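Local coordinates for peptidase M16 inactive domain family protein (Pseudomonas fluorescens, PDB 3GWB) that belongs to the M16 peptidase family, in which it is classed as an inactive-domain protein, so any metal-dependent hydrolase activity is only presumed, at residues A[199-203]-A[368-373]; A[249-255]-A[313-319]. One frame throughout, in Å; residues are numbered along the deposited sequence.

How the interactions relate
Interaction 1 and interaction 2 lie on opposite sides of the chain's centre, 35 Å apart between centres and about 19 Å between nearest atoms, and share no strand or helix. Interaction 1 sets strand 197-203 of the first mixed sheet against helix 365-377, from late in the chain; interaction 2 pairs two strands, 249-257 and 311-319, of the second mixed sheet. In chain order the residues run 199-203, 249-255, 313-319, 368-373. The late helix thus returns to the early sheet, while the early helix 147-160 touches the late sheet, consistent with the two-domain M16 architecture, the two sheets each being touched by a helix from the other half of the chain.

Interaction 1 of 2, residues A[199-203]-A[368-373]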
ATOM      1  N   ILE A 199      -8.285 -23.737   7.536  1.00  8.03           N
ATOM      2  CA  ILE A 199      -7.402 -23.209   8.574  1.00  9.25           C
ATOM      3  C   ILE A 199      -5.966 -23.621   8.283  1.00  7.24           C
ATOM      4  O   ILE A 199      -5.632 -24.799   8.352  1.00  9.52           O
ATOM      5  CB  ILE A 199      -7.817 -23.745   9.964  1.00  8.58           C
ATOM      6  CG1 ILE A 199      -9.231 -23.270  10.293  1.00  9.08           C
ATOM      7  CG2 ILE A 199      -6.842 -23.279  11.031  1.00 10.32           C
ATOM      8  CD1 ILE A 199      -9.824 -23.966  11.498  1.00 10.96           C
ATOM      9  N   ALA A 200      -5.120 -22.648   7.952  1.00  8.29           N
ATOM     10  CA  ALA A 200      -3.721 -22.919   7.639  1.00  6.05           C
ATOM     11  C   ALA A 200      -2.832 -22.341   8.730  1.00  7.74           C
ATOM     12  O   ALA A 200      -3.005 -21.197   9.134  1.00  6.19           O
ATOM     13  CB  ALA A 200      -3.367 -22.305   6.282  1.00  7.49           C
ATOM     14  N   LEU A 201      -1.880 -23.137   9.199  1.00  5.80           N
ATOM     15  CA  LEU A 201      -0.975 -22.730  10.275  1.00  9.55           C
ATOM     16  C   LEU A 201       0.470 -23.076   9.971  1.00  9.38           C
ATOM     17  O   LEU A 201       0.770 -24.196   9.577  1.00  8.70           O
ATOM     18  CB  LEU A 201      -1.360 -23.445  11.576  1.00 10.24           C
ATOM     19  CG  LEU A 201      -2.366 -22.845  12.552  1.00 14.66           C
ATOM     20  CD1 LEU A 201      -2.727 -23.894  13.608  1.00 16.15           C
ATOM     21  CD2 LEU A 201      -1.756 -21.599  13.210  1.00 16.27           C
ATOM     22  N   VAL A 202       1.372 -22.118  10.177  1.00  9.27           N
ATOM     23  CA  VAL A 202       2.787 -22.357   9.949  1.00  7.18           C
ATOM     24  C   VAL A 202       3.640 -21.637  10.988  1.00  9.86           C
ATOM     25  O   VAL A 202       3.489 -20.425  11.198  1.00  6.34           O
ATOM     26  CB  VAL A 202       3.241 -21.865   8.559  1.00 10.07           C
ATOM     27  CG1 VAL A 202       4.706 -22.171   8.375  1.00  7.90           C
ATOM     28  CG2 VAL A 202       2.418 -22.520   7.455  1.00  8.44           C
ATOM     29  N   GLY A 203       4.540 -22.368  11.638  1.00 10.45           N
ATOM     30  CA  GLY A 203       5.394 -21.715  12.612  1.00 11.77           C
ATOM     31  C   GLY A 203       5.935 -22.529  13.761  1.00 11.38           C
ATOM     32  O   GLY A 203       5.957 -23.759  13.737  1.00  9.67           O
ATOM     33  N   ILE A 368       4.627 -19.935   2.946  1.00 15.84           N
ATOM     34  CA  ILE A 368       4.116 -21.297   3.101  1.00 15.60           C
ATOM     35  C   ILE A 368       2.634 -21.285   3.463  1.00 13.89           C
ATOM     36  O   ILE A 368       1.828 -21.962   2.827  1.00 12.20           O
ATOM     37  CB  ILE A 368       4.901 -22.071   4.189  1.00 15.02           C
ATOM     38  CG1 ILE A 368       6.382 -22.142   3.811  1.00 18.90           C
ATOM     39  CG2 ILE A 368       4.346 -23.485   4.342  1.00 18.59           C
ATOM     40  CD1 ILE A 368       6.646 -22.846   2.491  1.00 24.71           C
ATOM     41  N   VAL A 369       2.267 -20.501   4.473  1.00 13.88           N
ATOM     42  CA  VAL A 369       0.873 -20.439   4.900  1.00 12.06           C
ATOM     43  C   VAL A 369      -0.043 -20.028   3.736  1.00 11.79           C
ATOM     44  O   VAL A 369      -1.185 -20.488   3.639  1.00 11.06           O
ATOM     45  CB  VAL A 369       0.702 -19.467   6.102  1.00 12.03           C
ATOM     46  CG1 VAL A 369       0.607 -18.010   5.614  1.00  9.37           C
ATOM     47  CG2 VAL A 369      -0.530 -19.872   6.908  1.00 10.59           C
ATOM     48  N   GLY A 370       0.462 -19.174   2.848  1.00 12.16           N
ATOM     49  CA  GLY A 370      -0.332 -18.763   1.696  1.00 11.35           C
ATOM     50  C   GLY A 370      -0.635 -19.942   0.777  1.00 11.08           C
ATOM     51  O   GLY A 370      -1.760 -20.108   0.301  1.00 11.19           O
ATOM     52  N   GLN A 371       0.374 -20.770   0.527  1.00 12.30           N
ATOM     53  CA  GLN A 371       0.218 -21.939  -0.333  1.00 15.20           C
ATOM     54  C   GLN A 371      -0.670 -22.991   0.314  1.00 14.03           C
ATOM     55  O   GLN A 371      -1.481 -23.624  -0.365  1.00 13.56           O
ATOM     56  CB  GLN A 371       1.584 -22.552  -0.656  1.00 17.34           C
ATOM     57  CG  GLN A 371       2.515 -21.623  -1.424  1.00 22.74           C
ATOM     58  CD  GLN A 371       1.937 -21.190  -2.758  1.00 27.12           C
ATOM     59  OE1 GLN A 371       1.569 -22.023  -3.591  1.00 28.31           O
ATOM     60  NE2 GLN A 371       1.856 -19.880  -2.973  1.00 28.85           N
ATOM     61  N   LEU A 372      -0.517 -23.177   1.626  1.00 13.26           N
ATOM     62  CA  LEU A 372      -1.329 -24.155   2.354  1.00 12.38           C
ATOM     63  C   LEU A 372      -2.805 -23.796   2.263  1.00 12.59           C
ATOM     64  O   LEU A 372      -3.667 -24.671   2.119  1.00 12.90           O
ATOM     65  CB  LEU A 372      -0.921 -24.209   3.827  1.00 10.98           C
ATOM     66  CG  LEU A 372       0.417 -24.855   4.187  1.00 12.21           C
ATOM     67  CD1 LEU A 372       0.475 -25.059   5.708  1.00 13.13           C
ATOM     68  CD2 LEU A 372       0.548 -26.205   3.483  1.00 14.59           C
ATOM     69  N   GLY A 373      -3.094 -22.501   2.362  1.00 12.36           N
ATOM     70  CA  GLY A 373      -4.467 -22.045   2.273  1.00 13.34           C
ATOM     71  C   GLY A 373      -5.048 -22.396   0.918  1.00 12.62           C
ATOM     72  O   GLY A 373      -6.171 -22.890   0.829  1.00 14.21           O
TER
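Val202 and Val369 lead an apolar contact between strand 197-203 and helix 365-377. Val202 points one methyl, CG2, at the helix. Its chi1 of -179° puts CG1 opposite the backbone N and swings CG2 alongside that N, toward the helical residues. There CG2 touches Leu372 CD1 at 3.6 Å and Ile368 CG2 at 3.8 Å. The Val202 and Ile368 side chains meet at about a right angle, and beyond this touch the end of Ile368 turns off from the strand.

Ala200 makes the second set of apolar contacts, two residues along on the same face of the strand. Its CB is 3.8 Å from Val369 CG2 and 4.0 Å from Leu372 CB, one helical turn being spanned by these partners.

The short segments run nearly antiparallel, at 156°, with their axes 7.5 Å apart at closest approach. This is helix-on-sheet packing across the two halves of an M16 chain: the late helix covers the face of the first mixed sheet bearing Ala200 and Val202, whereas Leu201 points to the other face and touches Ala210 and Ile213 of helix 207-220.

Side chain-to-backbone packing forms the remaining group. Val202 CG2 is 3.6 Å from Val369 N, so it rests against the helix backbone itself. Val369 CG2 lies 3.6 Å from Ala200 O, and Ala200 CB faces Gly373 N. That amide is already used within the helix, donating to Val369 O at 3.1 Å, so the alanine methyl covers a satisfied polar group. Backbone hydrogen bonds tie Ala200 to Arg39 and Leu201 to Leu26 and Val28, holding the strand between its two sheet neighbours, and Val28 also touches both Ile368 and Leu372.

Interaction 2 of 2, residues A[249-255]-A[313-319]; sequences QTSLMLA and MINLQTR
Thr250 and Thr318 face each other as a hydrogen-bonded antiparallel pair, and Thr318 O takes two bonds from Thr250. The first, from Thr250 N, is short at 2.6 Å. The second, from Thr250 OG1 at 3.2 Å, arrives 61° out of the carbonyl plane and misses the lone pairs; OG1 can reach it because it stands between its own backbone N and carbonyl carbon. Thr318 N returns the backbone bond to Thr250 O.

Two further pairs repeat the ladder. Leu252 N to Leu316 O is 2.9 Å, and Leu316 N bonds back to Leu252 O. Leu254 and Ile314 exchange bonds of 2.9 Å (Leu254 N to Ile314 O) and 2.8 Å (Ile314 N to Leu254 O). Between these pairs, CA-H...O contacts such as Gln317 CA to Thr250 O, 3.3 Å, fill in the regular antiparallel register.

Side chains add apolar contact on both faces. Leu316 CD2 presses on Leu252 CB at 3.5 Å; its chi1 of 72° turns the isobutyl group back across the ladder. On the other face, selenomethionines Met253 and Met313 cross obliquely, although their CE-to-SE approach is too short to be trusted in detail. Ala255 CB packs beside Met313 CG at 4.0 Å.

Near the Gln249 end the second subunit arrives: its Gln145 packs on Gln249 and its Tyr142 on Gln317. Within the chain both strands are interior to the second mixed sheet: 249-257 is its central strand, bonded through Ser251, Met253 and Ala255 to strand 414-419, and 311-319 lies next to edge strand 299-303, bonded through Met313 and Asn315. Helix 323-340 touches the face carrying Thr250, Leu254, Leu316 and Thr318; helix 147-160 meets Met253 and Ala255 on the opposite face.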
ATOM      1  N   GLN A 249      -2.885   8.669 -22.599  1.00 31.59           N
ATOM      2  CA  GLN A 249      -2.248   7.387 -22.908  1.00 29.35           C
ATOM      3  C   GLN A 249      -3.406   6.460 -23.214  1.00 27.40           C
ATOM      4  O   GLN A 249      -4.548   6.827 -22.989  1.00 27.73           O
ATOM      5  CB  GLN A 249      -1.451   6.905 -21.716  1.00 29.96           C
ATOM      6  CG  GLN A 249      -0.225   7.784 -21.434  1.00 31.84           C
ATOM      7  CD  GLN A 249       1.010   7.149 -21.945  1.00 33.32           C
ATOM      8  OE1 GLN A 249       1.924   7.803 -22.461  1.00 34.75           O
ATOM      9  NE2 GLN A 249       1.059   5.844 -21.805  1.00 33.63           N
ATOM     10  N   THR A 250      -3.146   5.288 -23.761  1.00 24.74           N
ATOM     11  CA  THR A 250      -4.247   4.373 -23.997  1.00 23.80           C
ATOM     12  C   THR A 250      -4.008   3.057 -23.292  1.00 22.77           C
ATOM     13  O   THR A 250      -2.923   2.487 -23.367  1.00 22.24           O
ATOM     14  CB  THR A 250      -4.501   4.081 -25.507  1.00 26.53           C
ATOM     15  OG1 THR A 250      -3.278   3.686 -26.139  1.00 31.88           O
ATOM     16  CG2 THR A 250      -5.087   5.285 -26.214  1.00 24.05           C
ATOM     17  N   SER A 251      -5.029   2.594 -22.586  1.00 20.55           N
ATOM     18  CA  SER A 251      -4.952   1.343 -21.854  1.00 22.07           C
ATOM     19  C   SER A 251      -5.472   0.214 -22.727  1.00 20.73           C
ATOM     20  O   SER A 251      -6.576   0.301 -23.265  1.00 20.90           O
ATOM     21  CB  SER A 251      -5.779   1.435 -20.573  1.00 23.21           C
ATOM     22  OG  SER A 251      -6.084   0.144 -20.077  1.00 27.73           O
ATOM     23  N   LEU A 252      -4.670  -0.838 -22.863  1.00 19.72           N
ATOM     24  CA  LEU A 252      -5.021  -1.995 -23.679  1.00 19.05           C
ATOM     25  C   LEU A 252      -5.121  -3.251 -22.821  1.00 19.39           C
ATOM     26  O   LEU A 252      -4.212  -3.563 -22.052  1.00 18.11           O
ATOM     27  CB  LEU A 252      -3.955  -2.225 -24.754  1.00 19.26           C
ATOM     28  CG  LEU A 252      -3.691  -1.146 -25.803  1.00 19.26           C
ATOM     29  CD1 LEU A 252      -2.424  -1.505 -26.571  1.00 18.68           C
ATOM     30  CD2 LEU A 252      -4.888  -1.031 -26.741  1.00 17.75           C
HETATM   31  N   MSE A 253      -6.221  -3.979 -22.964  1.00 19.14           N
HETATM   32  CA  MSE A 253      -6.412  -5.207 -22.209  1.00 20.25           C
HETATM   33  C   MSE A 253      -6.980  -6.288 -23.115  1.00 19.88           C
HETATM   34  O   MSE A 253      -7.959  -6.064 -23.827  1.00 19.93           O
HETATM   35  CB  MSE A 253      -7.366  -4.971 -21.038  1.00 21.20           C
HETATM   36  CG  MSE A 253      -6.918  -3.890 -20.079  1.00 24.05           C
HETATM   37 SE   MSE A 253      -7.942  -3.912 -18.607  1.00 26.29          SE
HETATM   38  CE  MSE A 253      -7.343  -5.371 -17.817  1.00 24.23           C
ATOM     39  N   LEU A 254      -6.348  -7.454 -23.097  1.00 20.05           N
ATOM     40  CA  LEU A 254      -6.793  -8.585 -23.900  1.00 18.49           C
ATOM     41  C   LEU A 254      -7.002  -9.727 -22.930  1.00 17.66           C
ATOM     42  O   LEU A 254      -6.259  -9.861 -21.960  1.00 17.74           O
ATOM     43  CB  LEU A 254      -5.739  -8.983 -24.935  1.00 19.03           C
ATOM     44  CG  LEU A 254      -5.285  -7.928 -25.945  1.00 21.11           C
ATOM     45  CD1 LEU A 254      -4.328  -6.955 -25.272  1.00 21.02           C
ATOM     46  CD2 LEU A 254      -4.590  -8.612 -27.116  1.00 18.71           C
ATOM     47  N   ALA A 255      -8.006 -10.558 -23.185  1.00 15.88           N
ATOM     48  CA  ALA A 255      -8.278 -11.660 -22.284  1.00 17.70           C
ATOM     49  C   ALA A 255      -9.232 -12.691 -22.855  1.00 18.77           C
ATOM     50  O   ALA A 255      -9.895 -12.464 -23.865  1.00 20.14           O
ATOM     51  CB  ALA A 255      -8.845 -11.117 -20.966  1.00 17.41           C
HETATM   52  N   MSE A 313      -5.140 -12.862 -18.905  1.00 16.16           N
HETATM   53  CA  MSE A 313      -5.178 -11.477 -19.326  1.00 19.06           C
HETATM   54  C   MSE A 313      -3.811 -10.875 -19.626  1.00 18.23           C
HETATM   55  O   MSE A 313      -2.812 -11.236 -19.007  1.00 17.91           O
HETATM   56  CB  MSE A 313      -5.870 -10.667 -18.228  1.00 22.58           C
HETATM   57  CG  MSE A 313      -6.267  -9.257 -18.593  1.00 28.43           C
HETATM   58 SE   MSE A 313      -7.200  -8.526 -17.225  1.00 35.17          SE
HETATM   59  CE  MSE A 313      -8.476  -9.782 -16.985  1.00 31.80           C
ATOM     60  N   ILE A 314      -3.789  -9.965 -20.593  1.00 17.24           N
ATOM     61  CA  ILE A 314      -2.580  -9.250 -20.985  1.00 15.54           C
ATOM     62  C   ILE A 314      -2.947  -7.783 -20.893  1.00 15.50           C
ATOM     63  O   ILE A 314      -4.002  -7.383 -21.384  1.00 16.11           O
ATOM     64  CB  ILE A 314      -2.185  -9.517 -22.445  1.00 15.41           C
ATOM     65  CG1 ILE A 314      -1.811 -10.984 -22.631  1.00 14.14           C
ATOM     66  CG2 ILE A 314      -1.034  -8.591 -22.843  1.00 11.86           C
ATOM     67  CD1 ILE A 314      -1.588 -11.364 -24.083  1.00 16.74           C
ATOM     68  N   ASN A 315      -2.098  -6.977 -20.268  1.00 15.22           N
ATOM     69  CA  ASN A 315      -2.399  -5.554 -20.167  1.00 17.58           C
ATOM     70  C   ASN A 315      -1.173  -4.664 -20.292  1.00 16.46           C
ATOM     71  O   ASN A 315      -0.065  -5.046 -19.916  1.00 14.75           O
ATOM     72  CB  ASN A 315      -3.112  -5.250 -18.853  1.00 21.25           C
ATOM     73  CG  ASN A 315      -2.246  -5.518 -17.655  1.00 24.88           C
ATOM     74  OD1 ASN A 315      -2.016  -6.670 -17.283  1.00 29.92           O
ATOM     75  ND2 ASN A 315      -1.743  -4.454 -17.043  1.00 28.00           N
ATOM     76  N   LEU A 316      -1.388  -3.471 -20.833  1.00 15.69           N
ATOM     77  CA  LEU A 316      -0.318  -2.506 -21.012  1.00 15.66           C
ATOM     78  C   LEU A 316      -0.918  -1.142 -21.305  1.00 16.00           C
ATOM     79  O   LEU A 316      -2.129  -1.007 -21.517  1.00 16.26           O
ATOM     80  CB  LEU A 316       0.603  -2.914 -22.171  1.00 16.46           C
ATOM     81  CG  LEU A 316       0.042  -2.779 -23.596  1.00 16.79           C
ATOM     82  CD1 LEU A 316       1.175  -2.846 -24.608  1.00 17.33           C
ATOM     83  CD2 LEU A 316      -0.970  -3.873 -23.858  1.00 18.73           C
ATOM     84  N   GLN A 317      -0.057  -0.134 -21.319  1.00 17.46           N
ATOM     85  CA  GLN A 317      -0.450   1.242 -21.594  1.00 19.26           C
ATOM     86  C   GLN A 317       0.561   1.800 -22.594  1.00 19.47           C
ATOM     87  O   GLN A 317       1.749   1.520 -22.495  1.00 18.44           O
ATOM     88  CB  GLN A 317      -0.428   2.054 -20.294  1.00 21.37           C
ATOM     89  CG  GLN A 317      -0.815   3.513 -20.436  1.00 27.16           C
ATOM     90  CD  GLN A 317      -0.984   4.203 -19.089  1.00 28.09           C
ATOM     91  OE1 GLN A 317      -1.856   3.838 -18.300  1.00 28.22           O
ATOM     92  NE2 GLN A 317      -0.145   5.204 -18.821  1.00 29.12           N
ATOM     93  N   THR A 318       0.084   2.566 -23.566  1.00 20.22           N
ATOM     94  CA  THR A 318       0.951   3.146 -24.583  1.00 21.24           C
ATOM     95  C   THR A 318       0.413   4.505 -24.997  1.00 20.27           C
ATOM     96  O   THR A 318      -0.689   4.888 -24.610  1.00 18.92           O
ATOM     97  CB  THR A 318       1.004   2.268 -25.854  1.00 23.36           C
ATOM     98  OG1 THR A 318      -0.314   2.137 -26.400  1.00 23.91           O
ATOM     99  CG2 THR A 318       1.549   0.886 -25.534  1.00 25.81           C
ATOM    100  N   ARG A 319       1.200   5.232 -25.785  1.00 20.99           N
ATOM    101  CA  ARG A 319       0.778   6.535 -26.273  1.00 21.26           C
ATOM    102  C   ARG A 319      -0.451   6.282 -27.145  1.00 19.47           C
ATOM    103  O   ARG A 319      -0.481   5.321 -27.915  1.00 18.35           O
ATOM    104  CB  ARG A 319       1.886   7.178 -27.108  1.00 25.47           C
ATOM    105  CG  ARG A 319       3.249   7.169 -26.440  1.00 31.09           C
ATOM    106  CD  ARG A 319       4.266   7.981 -27.231  1.00 36.45           C
ATOM    107  NE  ARG A 319       4.092   9.418 -27.029  1.00 41.52           N
ATOM    108  CZ  ARG A 319       4.286  10.033 -25.865  1.00 44.29           C
ATOM    109  NH1 ARG A 319       4.663   9.337 -24.797  1.00 45.60           N
ATOM    110  NH2 ARG A 319       4.103  11.344 -25.764  1.00 45.33           N
TER